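Benzoate 1,2-dioxygenase beta subunit (Burkholderia mallei ATCC 23344, PDB 3E99) forms the beta subunit of benzoate 1,2-dioxygenase, the ring-hydroxylating enzyme that adds dioxygen to benzoate, and probably serves mainly as a structural partner of the catalytic alpha subunit. Local coordinates at residues A[86-97]-A[109-120]. Residues are numbered along the deposited sequence; the frame is centred on the assembly and turned at random. Where two conformers were deposited one is given.
Sequences PDTRTSHNIANV and VRFNWHTLSYRY
The antiparallel hairpin of strands 89-103 and 106-119 pairs Arg-89 with Tyr-118 through two backbone bonds: Arg-89 N donates to Tyr-118 O at 2.7 Å, and Tyr-118 N returns a bond to Arg-89 O. The same reciprocal pattern links Ser-91 with Leu-116 and Ala-95 with Asn-112. Between them the carboxamide of Asn-93 joins in: its ND2 donates to His-114 O at 2.9 Å, nearly straight (166°), with the acceptor in the amide plane. A water bridges Asn-93 N and Thr-115 OG1. On the face carrying His-92, the Thr-115 methyl CG2 lies 4.2 Å from the imidazole centroid, 21° off the normal, a CH-pi contact; Asp-22 and the C-terminal Ile-164 hold the ring's two nitrogens. Farther along, Phe-111, its CG set between backbone N and carbonyl carbon (chi1 60°), presents its ring to the Ile-94 branches: Ile-94 CG2 reaches Phe-111 CD1 at 3.6 Å, and Ile-94 CD1 meets Phe-111 CE1. The other face meets neighbouring subunits: Asp-153 of the second subunit salt-bridges Arg-89, whereas Asn-112 ND2 bonds His-92 O of the third. Within the chain the hairpin edges a curved sheet, its His-92 face packed by helix 7-22, typical of the NTF2-like alpha+beta fold, here assembled as a trimer.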
ATOM      1  N   PRO A  86      -9.211 -19.290  17.221  1.00 40.73           N
ATOM      2  CA  PRO A  86      -8.978 -18.392  16.098  1.00 39.31           C
ATOM      3  C   PRO A  86      -7.827 -18.820  15.165  1.00 35.45           C
ATOM      4  O   PRO A  86      -6.776 -19.297  15.604  1.00 33.02           O
ATOM      5  CB  PRO A  86      -8.624 -17.075  16.788  1.00 40.93           C
ATOM      6  CG  PRO A  86      -8.018 -17.488  18.059  1.00 36.92           C
ATOM      7  CD  PRO A  86      -8.724 -18.718  18.489  1.00 42.28           C
ATOM      8  N   ASP A  87      -8.054 -18.638  13.876  1.00 35.98           N
ATOM      9  CA  ASP A  87      -7.039 -18.858  12.871  1.00 35.29           C
ATOM     10  C   ASP A  87      -6.217 -17.594  12.757  1.00 32.80           C
ATOM     11  O   ASP A  87      -6.593 -16.560  13.329  1.00 35.24           O
ATOM     12  CB  ASP A  87      -7.701 -19.175  11.530  1.00 35.42           C
ATOM     13  CG  ASP A  87      -6.726 -19.774  10.516  1.00 39.06           C
ATOM     14  OD1 ASP A  87      -5.594 -20.140  10.897  1.00 40.90           O
ATOM     15  OD2 ASP A  87      -7.106 -19.862   9.332  1.00 50.30           O
ATOM     16  N   THR A  88      -5.106 -17.681  12.023  1.00 30.32           N
ATOM     17  CA  THR A  88      -4.291 -16.518  11.646  1.00 31.97           C
ATOM     18  C   THR A  88      -4.767 -15.948  10.317  1.00 28.57           C
ATOM     19  O   THR A  88      -4.745 -16.653   9.300  1.00 29.76           O
ATOM     20  CB  THR A  88      -2.824 -16.919  11.489  1.00 30.76           C
ATOM     21  OG1 THR A  88      -2.350 -17.488  12.722  1.00 33.15           O
ATOM     22  CG2 THR A  88      -1.968 -15.719  11.174  1.00 28.51           C
ATOM     23  N   ARG A  89      -5.250 -14.707  10.328  1.00 23.84           N
ATOM     24  CA  ARG A  89      -5.691 -14.049   9.097  1.00 25.23           C
ATOM     25  C   ARG A  89      -4.582 -13.140   8.631  1.00 24.36           C
ATOM     26  O   ARG A  89      -4.057 -12.376   9.417  1.00 28.72           O
ATOM     27  CB  ARG A  89      -6.955 -13.251   9.340  1.00 25.50           C
ATOM     28  CG  ARG A  89      -8.097 -14.117   9.914  1.00 27.56           C
ATOM     29  CD  ARG A  89      -9.207 -13.274  10.389  1.00 37.47           C
ATOM     30  NE  ARG A  89     -10.129 -14.049  11.206  1.00 45.51           N
ATOM     31  CZ  ARG A  89     -10.906 -13.551  12.160  1.00 46.44           C
ATOM     32  NH1 ARG A  89     -10.874 -12.263  12.447  1.00 39.95           N
ATOM     33  NH2 ARG A  89     -11.726 -14.357  12.838  1.00 42.19           N
ATOM     34  N   THR A  90      -4.210 -13.237   7.360  1.00 24.09           N
ATOM     35  CA  THR A  90      -3.077 -12.456   6.851  1.00 22.52           C
ATOM     36  C   THR A  90      -3.608 -11.584   5.714  1.00 23.23           C
ATOM     37  O   THR A  90      -4.618 -11.923   5.069  1.00 22.64           O
ATOM     38  CB  THR A  90      -1.899 -13.324   6.341  1.00 25.77           C
ATOM     39  OG1 THR A  90      -2.337 -14.196   5.298  1.00 21.37           O
ATOM     40  CG2 THR A  90      -1.262 -14.174   7.473  1.00 23.35           C
ATOM     41  N   SER A  91      -2.912 -10.494   5.465  1.00 23.51           N
ATOM     42  CA  SER A  91      -3.273  -9.571   4.390  1.00 22.65           C
ATOM     43  C   SER A  91      -1.990  -8.988   3.820  1.00 21.42           C
ATOM     44  O   SER A  91      -1.300  -8.215   4.475  1.00 20.40           O
ATOM     45  CB  SER A  91      -4.165  -8.450   4.877  1.00 24.32           C
ATOM     46  OG  SER A  91      -4.686  -7.699   3.777  1.00 27.43           O
ATOM     47  N   HIS A  92      -1.649  -9.427   2.607  1.00 23.24           N
ATOM     48  CA  HIS A  92      -0.507  -8.909   1.865  1.00 20.51           C
ATOM     49  C   HIS A  92      -0.852  -7.578   1.200  1.00 19.10           C
ATOM     50  O   HIS A  92      -1.985  -7.379   0.729  1.00 22.03           O
ATOM     51  CB  HIS A  92      -0.073  -9.898   0.772  1.00 23.31           C
ATOM     52  CG  HIS A  92       0.634 -11.099   1.298  1.00 22.81           C
ATOM     53  ND1 HIS A  92       0.031 -12.004   2.146  1.00 21.90           N
ATOM     54  CD2 HIS A  92       1.902 -11.542   1.105  1.00 22.25           C
ATOM     55  CE1 HIS A  92       0.910 -12.929   2.474  1.00 24.87           C
ATOM     56  NE2 HIS A  92       2.042 -12.684   1.841  1.00 22.95           N
ATOM     57  N   ASN A  93       0.158  -6.693   1.145  1.00 21.79           N
ATOM     58  CA  ASN A  93       0.031  -5.354   0.574  1.00 23.13           C
ATOM     59  C   ASN A  93       1.286  -5.073  -0.209  1.00 22.29           C
ATOM     60  O   ASN A  93       2.359  -4.870   0.371  1.00 21.28           O
ATOM     61  CB  ASN A  93      -0.157  -4.290   1.654  1.00 24.56           C
ATOM     62  CG  ASN A  93      -1.406  -4.537   2.528  1.00 21.78           C
ATOM     63  OD1 ASN A  93      -2.543  -4.108   2.206  1.00 26.06           O
ATOM     64  ND2 ASN A  93      -1.182  -5.175   3.681  1.00 22.78           N
ATOM     65  N   ILE A  94       1.166  -5.138  -1.528  1.00 22.62           N
ATOM     66  CA  ILE A  94       2.318  -5.071  -2.442  1.00 21.80           C
ATOM     67  C   ILE A  94       2.340  -3.652  -2.966  1.00 25.90           C
ATOM     68  O   ILE A  94       1.331  -3.195  -3.537  1.00 28.72           O
ATOM     69  CB  ILE A  94       2.147  -6.060  -3.621  1.00 21.90           C
ATOM     70  CG1 ILE A  94       1.984  -7.543  -3.162  1.00 31.03           C
ATOM     71  CG2 ILE A  94       3.295  -5.895  -4.699  1.00 18.57           C
ATOM     72  CD1 ILE A  94       3.067  -8.021  -2.331  1.00 41.23           C
ATOM     73  N   ALA A  95       3.488  -2.980  -2.821  1.00 25.05           N
ATOM     74  CA  ALA A  95       3.621  -1.535  -3.094  1.00 22.84           C
ATOM     75  C   ALA A  95       4.897  -1.253  -3.889  1.00 21.73           C
ATOM     76  O   ALA A  95       5.878  -1.995  -3.853  1.00 21.83           O
ATOM     77  CB  ALA A  95       3.686  -0.752  -1.757  1.00 24.90           C
ATOM     78  N   ASN A  96       4.876  -0.150  -4.595  1.00 21.37           N
ATOM     79  CA  ASN A  96       6.079   0.440  -5.169  1.00 23.95           C
ATOM     80  C   ASN A  96       6.763  -0.531  -6.125  1.00 21.76           C
ATOM     81  O   ASN A  96       7.985  -0.722  -6.116  1.00 24.70           O
ATOM     82  CB  ASN A  96       7.052   0.910  -4.063  1.00 23.42           C
ATOM     83  CG  ASN A  96       6.538   2.092  -3.229  1.00 21.80           C
ATOM     84  OD1 ASN A  96       5.354   2.227  -2.933  1.00 24.23           O
ATOM     85  ND2 ASN A  96       7.477   2.927  -2.783  1.00 24.23           N
ATOM     86  N   VAL A  97       5.952  -1.136  -6.964  1.00 24.30           N
ATOM     87  CA  VAL A  97       6.446  -2.139  -7.906  1.00 20.88           C
ATOM     88  C   VAL A  97       7.208  -1.461  -9.063  1.00 21.95           C
ATOM     89  O   VAL A  97       6.679  -0.601  -9.724  1.00 24.06           O
ATOM     90  CB  VAL A  97       5.339  -3.004  -8.488  1.00 21.75           C
ATOM     91  CG1 VAL A  97       5.987  -4.077  -9.421  1.00 22.29           C
ATOM     92  CG2 VAL A  97       4.486  -3.674  -7.357  1.00 18.07           C
ATOM     93  N   VAL A 109      11.196  -7.901 -11.439  1.00 25.68           N
ATOM     94  CA  VAL A 109      10.633  -6.722 -10.791  1.00 25.42           C
ATOM     95  C   VAL A 109      11.067  -6.699  -9.323  1.00 23.99           C
ATOM     96  O   VAL A 109      11.407  -7.752  -8.750  1.00 25.08           O
ATOM     97  CB  VAL A 109       9.091  -6.741 -10.845  1.00 29.35           C
ATOM     98  CG1 VAL A 109       8.612  -6.686 -12.335  1.00 31.19           C
ATOM     99  CG2 VAL A 109       8.568  -7.995 -10.169  1.00 25.09           C
ATOM    100  N   ARG A 110      11.046  -5.524  -8.719  1.00 23.12           N
ATOM    101  CA  ARG A 110      11.206  -5.401  -7.268  1.00 22.77           C
ATOM    102  C   ARG A 110      10.024  -4.675  -6.701  1.00 23.74           C
ATOM    103  O   ARG A 110       9.327  -3.917  -7.414  1.00 21.39           O
ATOM    104  CB  ARG A 110      12.472  -4.653  -6.907  1.00 23.72           C
ATOM    105  CG  ARG A 110      12.475  -3.201  -7.263  1.00 25.17           C
ATOM    106  CD  ARG A 110      13.688  -2.519  -6.799  1.00 28.57           C
ATOM    107  NE  ARG A 110      13.739  -2.315  -5.363  1.00 26.96           N
ATOM    108  CZ  ARG A 110      14.869  -2.148  -4.685  1.00 33.98           C
ATOM    109  NH1 ARG A 110      16.052  -2.165  -5.295  1.00 33.84           N
ATOM    110  NH2 ARG A 110      14.822  -1.913  -3.388  1.00 26.72           N
ATOM    111  N   PHE A 111       9.782  -4.862  -5.409  1.00 21.42           N
ATOM    112  CA  PHE A 111       8.616  -4.223  -4.790  1.00 23.13           C
ATOM    113  C   PHE A 111       8.769  -4.215  -3.273  1.00 20.16           C
ATOM    114  O   PHE A 111       9.563  -4.989  -2.726  1.00 22.96           O
ATOM    115  CB  PHE A 111       7.243  -4.851  -5.239  1.00 23.26           C
ATOM    116  CG  PHE A 111       7.076  -6.314  -4.921  1.00 19.29           C
ATOM    117  CD1 PHE A 111       6.639  -6.748  -3.663  1.00 18.27           C
ATOM    118  CD2 PHE A 111       7.450  -7.264  -5.830  1.00 25.43           C
ATOM    119  CE1 PHE A 111       6.530  -8.062  -3.379  1.00 19.75           C
ATOM    120  CE2 PHE A 111       7.365  -8.586  -5.533  1.00 21.73           C
ATOM    121  CZ  PHE A 111       6.894  -9.003  -4.308  1.00 24.88           C
ATOM    122  N   ASN A 112       8.055  -3.305  -2.587  1.00 20.31           N
ATOM    123  CA  ASN A 112       8.003  -3.316  -1.120  1.00 21.02           C
ATOM    124  C   ASN A 112       6.726  -4.010  -0.704  1.00 24.00           C
ATOM    125  O   ASN A 112       5.760  -4.074  -1.472  1.00 22.05           O
ATOM    126  CB  ASN A 112       8.041  -1.877  -0.576  1.00 22.79           C
ATOM    127  CG  ASN A 112       9.357  -1.193  -0.855  1.00 22.55           C
ATOM    128  OD1 ASN A 112      10.333  -1.870  -1.205  1.00 22.79           O
ATOM    129  ND2 ASN A 112       9.409   0.143  -0.697  1.00 20.76           N
ATOM    130  N   TRP A 113       6.670  -4.494   0.519  1.00 22.37           N
ATOM    131  CA  TRP A 113       5.487  -5.196   0.951  1.00 20.93           C
ATOM    132  C   TRP A 113       5.376  -5.099   2.462  1.00 21.79           C
ATOM    133  O   TRP A 113       6.321  -4.732   3.185  1.00 23.08           O
ATOM    134  CB  TRP A 113       5.536  -6.674   0.457  1.00 19.06           C
ATOM    135  CG  TRP A 113       6.769  -7.339   0.919  1.00 21.71           C
ATOM    136  CD1 TRP A 113       7.939  -7.495   0.197  1.00 23.88           C
ATOM    137  CD2 TRP A 113       7.004  -7.951   2.187  1.00 23.58           C
ATOM    138  NE1 TRP A 113       8.858  -8.143   0.937  1.00 25.89           N
ATOM    139  CE2 TRP A 113       8.328  -8.450   2.160  1.00 27.58           C
ATOM    140  CE3 TRP A 113       6.228  -8.162   3.341  1.00 23.90           C
ATOM    141  CZ2 TRP A 113       8.902  -9.086   3.234  1.00 23.84           C
ATOM    142  CZ3 TRP A 113       6.786  -8.816   4.389  1.00 22.36           C
ATOM    143  CH2 TRP A 113       8.121  -9.282   4.341  1.00 24.47           C
ATOM    144  N   HIS A 114       4.163  -5.337   2.922  1.00 22.66           N
ATOM    145  CA  HIS A 114       3.781  -5.204   4.304  1.00 19.25           C
ATOM    146  C   HIS A 114       2.627  -6.193   4.455  1.00 19.38           C
ATOM    147  O   HIS A 114       1.564  -6.063   3.864  1.00 22.07           O
ATOM    148  CB  HIS A 114       3.349  -3.768   4.651  1.00 20.09           C
ATOM    149  CG  HIS A 114       2.847  -3.586   6.050  1.00 18.30           C
ATOM    150  ND1 HIS A 114       1.912  -2.632   6.391  1.00 23.23           N
ATOM    151  CD2 HIS A 114       3.150  -4.240   7.199  1.00 25.70           C
ATOM    152  CE1 HIS A 114       1.677  -2.689   7.695  1.00 22.73           C
ATOM    153  NE2 HIS A 114       2.404  -3.673   8.204  1.00 20.90           N
ATOM    154  N   THR A 115       2.877  -7.231   5.227  1.00 20.82           N
ATOM    155  CA  THR A 115       1.888  -8.182   5.533  1.00 22.00           C
ATOM    156  C   THR A 115       1.449  -7.919   6.941  1.00 20.47           C
ATOM    157  O   THR A 115       2.269  -7.860   7.853  1.00 23.24           O
ATOM    158  CB  THR A 115       2.466  -9.605   5.460  1.00 21.61           C
ATOM    159  OG1 THR A 115       3.024  -9.787   4.159  1.00 25.81           O
ATOM    160  CG2 THR A 115       1.323 -10.621   5.678  1.00 21.04           C
ATOM    161  N   LEU A 116       0.142  -7.820   7.111  1.00 22.00           N
ATOM    162  CA  LEU A 116      -0.452  -7.669   8.410  1.00 21.86           C
ATOM    163  C   LEU A 116      -1.037  -9.049   8.783  1.00 23.83           C
ATOM    164  O   LEU A 116      -1.508  -9.762   7.928  1.00 24.59           O
ATOM    165  CB  LEU A 116      -1.513  -6.580   8.323  1.00 21.82           C
ATOM    166  CG  LEU A 116      -0.949  -5.159   8.351  1.00 21.35           C
ATOM    167  CD1 LEU A 116      -1.909  -4.186   7.698  1.00 24.16           C
ATOM    168  CD2 LEU A 116      -0.569  -4.729   9.786  1.00 23.43           C
ATOM    169  N   SER A 117      -0.972  -9.437  10.048  1.00 22.06           N
ATOM    170  CA  SER A 117      -1.351 -10.766  10.423  1.00 25.14           C
ATOM    171  C   SER A 117      -2.089 -10.651  11.731  1.00 26.74           C
ATOM    172  O   SER A 117      -1.780  -9.783  12.562  1.00 30.04           O
ATOM    173  CB  SER A 117      -0.071 -11.609  10.533  1.00 28.58           C
ATOM    174  OG  SER A 117      -0.340 -12.947  10.817  1.00 33.15           O
ATOM    175  N   TYR A 118      -3.143 -11.425  11.884  1.00 25.42           N
ATOM    176  CA  TYR A 118      -3.937 -11.303  13.096  1.00 23.05           C
ATOM    177  C   TYR A 118      -4.406 -12.658  13.503  1.00 25.12           C
ATOM    178  O   TYR A 118      -4.902 -13.404  12.684  1.00 25.85           O
ATOM    179  CB  TYR A 118      -5.153 -10.389  12.884  1.00 27.26           C
ATOM    180  CG  TYR A 118      -6.071 -10.322  14.072  1.00 28.37           C
ATOM    181  CD1 TYR A 118      -5.798  -9.475  15.128  1.00 29.01           C
ATOM    182  CD2 TYR A 118      -7.203 -11.127  14.145  1.00 29.26           C
ATOM    183  CE1 TYR A 118      -6.634  -9.413  16.216  1.00 39.87           C
ATOM    184  CE2 TYR A 118      -8.028 -11.080  15.245  1.00 32.52           C
ATOM    185  CZ  TYR A 118      -7.750 -10.227  16.262  1.00 35.42           C
ATOM    186  OH  TYR A 118      -8.617 -10.188  17.351  1.00 43.09           O
ATOM    187  N   ARG A 119      -4.217 -12.947  14.789  0.50 26.73           N
ATOM    188  CA  ARG A 119      -4.842 -14.069  15.456  0.50 28.57           C
ATOM    189  C   ARG A 119      -5.267 -13.581  16.840  0.50 30.27           C
ATOM    190  O   ARG A 119      -4.442 -13.100  17.623  0.50 28.33           O
ATOM    191  CB  ARG A 119      -3.869 -15.236  15.590  0.50 28.89           C
ATOM    192  CG  ARG A 119      -4.535 -16.497  16.073  0.50 27.68           C
ATOM    193  CD  ARG A 119      -3.573 -17.667  16.135  0.50 33.40           C
ATOM    194  NE  ARG A 119      -4.271 -18.877  16.562  0.50 33.41           N
ATOM    195  CZ  ARG A 119      -4.629 -19.155  17.816  0.50 36.04           C
ATOM    196  NH1 ARG A 119      -4.362 -18.321  18.823  0.50 37.28           N
ATOM    197  NH2 ARG A 119      -5.269 -20.288  18.061  0.50 33.47           N
ATOM    198  N   TYR A 120      -6.569 -13.660  17.106  0.50 33.94           N
ATOM    199  CA  TYR A 120      -7.099 -13.548  18.463  0.50 34.92           C
ATOM    200  C   TYR A 120      -7.093 -12.127  19.017  0.50 36.61           C
ATOM    201  O   TYR A 120      -8.123 -11.460  18.999  0.50 39.41           O
ATOM    202  CB  TYR A 120      -6.362 -14.515  19.404  0.50 36.23           C
ATOM    203  CG  TYR A 120      -6.938 -14.583  20.814  0.50 37.94           C
ATOM    204  CD1 TYR A 120      -8.317 -14.689  21.034  0.50 40.44           C
ATOM    205  CD2 TYR A 120      -6.104 -14.548  21.932  0.50 36.28           C
ATOM    206  CE1 TYR A 120      -8.848 -14.751  22.332  0.50 36.66           C
ATOM    207  CE2 TYR A 120      -6.628 -14.612  23.233  0.50 39.80           C
ATOM    208  CZ  TYR A 120      -7.996 -14.711  23.421  0.50 37.23           C
ATOM    209  OH  TYR A 120      -8.508 -14.764  24.701  0.50 41.04           O
TER
HETATM  210  O   HOH W   1      -3.671 -20.521  13.664  1.00 68.09           O
HETATM  211  O   HOH W   2       2.816  -8.253   1.732  1.00 18.84           O